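Local atomic coordinates of transcriptional regulator (Actinomyces oris, PDB entry 5V8C), a protein that acts as a LytR-Cps2A-Psr phosphotransferase that mediates glycosylation of a surface protein anchored to the Gram-positive cell wall. Residues Gly49-Ser61 / Glu82-Pro94. Sequence-based numbering, arbitrary orientation.
Sequences GSRADVIALVRPS and ELDRLATTYVPGP. With PO4 (phosphate ion), chain C.
Ala52 N donates a nearly straight hydrogen bond to Ala87 O (3.1 Å, 168° at the hydrogen), arriving in the carbonyl plane on a lone pair. Beside it the methyl of Ala52 rests against Tyr90 CB at 3.8 Å, and the methyl of Ala87 in turn abuts Ala52 O. Tyr90 carries its ring anti to the backbone N (chi1 -163°), which brings the CD2 side along Ser50; Ser50 O lies at the ring edge, near its plane, 3.5 Å from Tyr90 CD2. Val91 CG2 also lies against Ser50 O, 3.4 Å away. Deeper in, Ile55 CD1 packs on Leu86 CB (4.1 Å), and both side chains also reach Leu70 of the neighbouring strand 65-70.

These pairs join the strand 52-60, an inner strand of the central mixed sheet of the LytR-Cps2A-Psr domain, to the turn that leads from strand 83-85 into helix 94-105. A classic beta bulge at Asp53 and Val54, both facing Gly27, interrupts the strand just after Ala52.

On the outer side Arg51, reaching out with a straight chain, and Arg85 converge on a phosphate ion, most likely taken up from the crystallisation medium. Arg51 NH1 comes within 2.8 Å of phosphate O3, and Arg85 NH2 gives a weak hydrogen bond to phosphate O2 (3.3 Å). The anion probably offsets the charge of the two neighbouring guanidinium groups, whose planes stand 74° apart, with Arg51 NH1 at the edge of the Arg85 group and in its plane. Further out, Ser50 OG is hydrogen-bonded to Asp29 O, while Thr89 OG1 donates to Leu86 O and also bonds Thr97 OG1 of helix 94-105, tying the turn to that helix.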
loop_
_atom_site.group_PDB
_atom_site.type_symbol
_atom_site.label_atom_id
_atom_site.label_comp_id
_atom_site.label_asym_id
_atom_site.label_seq_id
_atom_site.Cartn_x
_atom_site.Cartn_y
_atom_site.Cartn_z
ATOM N N GLY A 49 9.019 17.434 0.838
ATOM C CA GLY A 49 9.038 16.906 2.194
ATOM C C GLY A 49 7.783 16.132 2.538
ATOM O O GLY A 49 6.817 16.705 3.049
ATOM N N SER A 50 7.785 14.821 2.244
ATOM C CA SER A 50 6.658 13.926 2.511
ATOM C C SER A 50 7.142 12.480 2.685
ATOM O O SER A 50 8.148 12.093 2.093
ATOM C CB SER A 50 5.625 14.017 1.390
ATOM O OG SER A 50 4.340 13.613 1.837
ATOM N N ARG A 51 6.435 11.689 3.505
ATOM C CA ARG A 51 6.807 10.299 3.772
ATOM C C ARG A 51 5.770 9.325 3.227
ATOM O O ARG A 51 4.581 9.642 3.198
ATOM C CB ARG A 51 7.007 10.066 5.277
ATOM C CG ARG A 51 8.331 10.576 5.819
ATOM C CD ARG A 51 8.692 9.865 7.106
ATOM N NE ARG A 51 9.822 10.501 7.780
ATOM C CZ ARG A 51 10.434 9.996 8.845
ATOM N NH1 ARG A 51 10.039 8.839 9.360
ATOM N NH2 ARG A 51 11.454 10.639 9.399
ATOM N N ALA A 52 6.219 8.133 2.808
ATOM C CA ALA A 52 5.325 7.097 2.288
ATOM C C ALA A 52 4.902 6.169 3.428
ATOM O O ALA A 52 5.728 5.423 3.956
ATOM C CB ALA A 52 6.022 6.309 1.189
ATOM N N ASP A 53 3.640 6.268 3.857
ATOM C CA ASP A 53 3.101 5.442 4.932
ATOM C C ASP A 53 2.735 4.060 4.411
ATOM O O ASP A 53 2.926 3.069 5.114
ATOM C CB ASP A 53 1.873 6.117 5.572
ATOM C CG ASP A 53 2.193 7.343 6.409
ATOM O OD1 ASP A 53 3.397 7.623 6.626
ATOM O OD2 ASP A 53 1.241 8.016 6.866
ATOM N N VAL A 54 2.233 3.996 3.167
ATOM C CA VAL A 54 1.807 2.754 2.519
ATOM C C VAL A 54 2.527 2.589 1.181
ATOM O O VAL A 54 2.566 3.525 0.381
ATOM C CB VAL A 54 0.268 2.734 2.343
ATOM C CG1 VAL A 54 -0.188 1.502 1.567
ATOM C CG2 VAL A 54 -0.440 2.812 3.695
ATOM N N ILE A 55 3.116 1.409 0.954
ATOM C CA ILE A 55 3.833 1.065 -0.277
ATOM C C ILE A 55 3.394 -0.328 -0.655
ATOM O O ILE A 55 3.772 -1.286 0.017
ATOM C CB ILE A 55 5.376 1.108 -0.112
ATOM C CG1 ILE A 55 5.879 2.418 0.529
ATOM C CG2 ILE A 55 6.077 0.827 -1.424
ATOM C CD1 ILE A 55 6.244 2.258 1.953
ATOM N N ALA A 56 2.594 -0.443 -1.713
ATOM C CA ALA A 56 2.105 -1.730 -2.197
ATOM C C ALA A 56 2.301 -1.862 -3.704
ATOM O O ALA A 56 2.116 -0.898 -4.456
ATOM C CB ALA A 56 0.629 -1.897 -1.853
ATOM N N LEU A 57 2.649 -3.066 -4.146
ATOM C CA LEU A 57 2.765 -3.317 -5.563
ATOM C C LEU A 57 1.625 -4.229 -6.018
ATOM O O LEU A 57 1.401 -5.286 -5.423
ATOM C CB LEU A 57 4.171 -3.790 -5.983
ATOM C CG LEU A 57 4.704 -5.105 -5.444
ATOM C CD1 LEU A 57 4.426 -6.246 -6.420
ATOM C CD2 LEU A 57 6.197 -5.012 -5.180
ATOM N N VAL A 58 0.806 -3.735 -6.963
ATOM C CA VAL A 58 -0.357 -4.459 -7.468
ATOM C C VAL A 58 0.033 -5.143 -8.749
ATOM O O VAL A 58 0.447 -4.474 -9.699
ATOM C CB VAL A 58 -1.589 -3.537 -7.624
ATOM C CG1 VAL A 58 -2.804 -4.322 -8.090
ATOM C CG2 VAL A 58 -1.889 -2.819 -6.313
ATOM N N ARG A 59 -0.026 -6.478 -8.763
ATOM C CA ARG A 59 0.437 -7.239 -9.918
ATOM C C ARG A 59 -0.681 -7.969 -10.707
ATOM O O ARG A 59 -0.959 -9.145 -10.444
ATOM C CB ARG A 59 1.551 -8.204 -9.499
ATOM C CG ARG A 59 2.724 -8.208 -10.454
ATOM C CD ARG A 59 3.796 -9.184 -10.005
ATOM N NE ARG A 59 4.478 -9.816 -11.135
ATOM C CZ ARG A 59 4.083 -10.952 -11.700
ATOM N NH1 ARG A 59 3.000 -11.580 -11.257
ATOM N NH2 ARG A 59 4.762 -11.466 -12.715
ATOM N N PRO A 60 -1.272 -7.319 -11.739
ATOM C CA PRO A 60 -2.249 -8.037 -12.581
ATOM C C PRO A 60 -1.553 -9.026 -13.523
ATOM O O PRO A 60 -0.513 -8.703 -14.089
ATOM C CB PRO A 60 -2.981 -6.918 -13.331
ATOM C CG PRO A 60 -2.026 -5.776 -13.355
ATOM C CD PRO A 60 -1.033 -5.945 -12.227
ATOM N N SER A 61 -2.082 -10.258 -13.616
ATOM C CA SER A 61 -1.524 -11.325 -14.443
ATOM C C SER A 61 -2.621 -12.268 -14.948
ATOM O O SER A 61 -3.807 -11.972 -14.773
ATOM C CB SER A 61 -0.453 -12.096 -13.674
ATOM O OG SER A 61 -0.977 -13.223 -12.990
ATOM N N GLU A 82 24.227 3.201 -1.142
ATOM C CA GLU A 82 23.538 4.062 -0.168
ATOM C C GLU A 82 22.249 3.387 0.328
ATOM O O GLU A 82 21.543 2.765 -0.465
ATOM C CB GLU A 82 23.213 5.438 -0.779
ATOM N N LEU A 83 21.934 3.520 1.629
ATOM C CA LEU A 83 20.749 2.888 2.211
ATOM C C LEU A 83 19.731 3.867 2.784
ATOM O O LEU A 83 20.091 4.739 3.578
ATOM C CB LEU A 83 21.125 1.853 3.294
ATOM C CG LEU A 83 22.104 0.737 2.914
ATOM C CD1 LEU A 83 22.604 0.028 4.148
ATOM C CD2 LEU A 83 21.483 -0.265 1.946
ATOM N N ASP A 84 18.439 3.663 2.440
ATOM C CA ASP A 84 17.322 4.460 2.940
ATOM C C ASP A 84 16.180 3.535 3.315
ATOM O O ASP A 84 16.036 2.462 2.724
ATOM C CB ASP A 84 16.800 5.447 1.872
ATOM C CG ASP A 84 17.753 6.512 1.337
ATOM O OD1 ASP A 84 18.842 6.708 1.940
ATOM O OD2 ASP A 84 17.393 7.183 0.336
ATOM N N ARG A 85 15.316 3.976 4.243
ATOM C CA ARG A 85 14.110 3.228 4.564
ATOM C C ARG A 85 13.064 3.590 3.515
ATOM O O ARG A 85 13.043 4.731 3.037
ATOM C CB ARG A 85 13.588 3.569 5.963
ATOM C CG ARG A 85 14.409 2.979 7.098
ATOM C CD ARG A 85 13.756 3.240 8.449
ATOM N NE ARG A 85 13.380 4.646 8.597
ATOM C CZ ARG A 85 12.243 5.061 9.136
ATOM N NH1 ARG A 85 11.373 4.187 9.625
ATOM N NH2 ARG A 85 11.974 6.358 9.212
ATOM N N LEU A 86 12.202 2.623 3.158
ATOM C CA LEU A 86 11.142 2.789 2.168
ATOM C C LEU A 86 10.320 4.076 2.374
ATOM O O LEU A 86 10.050 4.794 1.415
ATOM C CB LEU A 86 10.227 1.556 2.178
ATOM C CG LEU A 86 10.304 0.626 0.976
ATOM C CD1 LEU A 86 11.638 -0.071 0.914
ATOM C CD2 LEU A 86 9.225 -0.418 1.050
ATOM N N ALA A 87 9.964 4.384 3.622
ATOM C CA ALA A 87 9.177 5.571 3.955
ATOM C C ALA A 87 9.930 6.875 3.655
ATOM O O ALA A 87 9.323 7.873 3.264
ATOM C CB ALA A 87 8.777 5.526 5.424
ATOM N N THR A 88 11.248 6.845 3.830
ATOM C CA THR A 88 12.134 7.985 3.678
ATOM C C THR A 88 12.444 8.275 2.201
ATOM O O THR A 88 12.641 9.437 1.852
ATOM C CB THR A 88 13.354 7.777 4.586
ATOM O OG1 THR A 88 13.101 8.488 5.788
ATOM C CG2 THR A 88 14.673 8.228 3.968
ATOM N N THR A 89 12.421 7.250 1.331
ATOM C CA THR A 89 12.661 7.432 -0.109
ATOM C C THR A 89 11.675 8.414 -0.781
ATOM O O THR A 89 12.002 8.972 -1.827
ATOM C CB THR A 89 12.693 6.085 -0.845
ATOM O OG1 THR A 89 11.385 5.519 -0.816
ATOM C CG2 THR A 89 13.716 5.111 -0.268
ATOM N N TYR A 90 10.486 8.631 -0.190
ATOM C CA TYR A 90 9.480 9.521 -0.769
ATOM C C TYR A 90 9.812 11.018 -0.648
ATOM O O TYR A 90 9.348 11.807 -1.480
ATOM C CB TYR A 90 8.069 9.224 -0.217
ATOM C CG TYR A 90 6.986 9.821 -1.090
ATOM C CD1 TYR A 90 6.789 9.374 -2.394
ATOM C CD2 TYR A 90 6.256 10.927 -0.667
ATOM C CE1 TYR A 90 5.870 9.986 -3.239
ATOM C CE2 TYR A 90 5.326 11.542 -1.502
ATOM C CZ TYR A 90 5.137 11.067 -2.788
ATOM O OH TYR A 90 4.220 11.663 -3.615
ATOM N N VAL A 91 10.626 11.396 0.367
ATOM C CA VAL A 91 11.022 12.779 0.701
ATOM C C VAL A 91 11.490 13.610 -0.523
ATOM O O VAL A 91 10.896 14.662 -0.755
ATOM C CB VAL A 91 12.038 12.836 1.873
ATOM C CG1 VAL A 91 12.635 14.230 2.028
ATOM C CG2 VAL A 91 11.391 12.376 3.177
ATOM N N PRO A 92 12.487 13.197 -1.339
ATOM C CA PRO A 92 12.842 14.021 -2.504
ATOM C C PRO A 92 11.897 13.890 -3.713
ATOM O O PRO A 92 12.087 14.575 -4.717
ATOM C CB PRO A 92 14.274 13.588 -2.822
ATOM C CG PRO A 92 14.383 12.217 -2.319
ATOM C CD PRO A 92 13.331 11.988 -1.263
ATOM N N GLY A 93 10.878 13.037 -3.603
ATOM C CA GLY A 93 9.902 12.851 -4.672
ATOM C C GLY A 93 9.611 11.408 -5.030
ATOM O O GLY A 93 10.446 10.533 -4.792
ATOM N N PRO A 94 8.438 11.137 -5.657
ATOM C CA PRO A 94 8.107 9.756 -6.059
ATOM C C PRO A 94 9.157 9.119 -6.953
ATOM O O PRO A 94 9.295 7.900 -6.941
ATOM C CB PRO A 94 6.788 9.913 -6.817
ATOM C CG PRO A 94 6.733 11.363 -7.214
ATOM C CD PRO A 94 7.370 12.072 -6.056
HETATM P P PO4 C . 8.746 7.689 12.218
HETATM O O1 PO4 C . 9.713 8.797 12.848
HETATM O O2 PO4 C . 9.639 6.540 11.554
HETATM O O3 PO4 C . 7.830 8.362 11.091
HETATM O O4 PO4 C . 7.845 7.084 13.329
#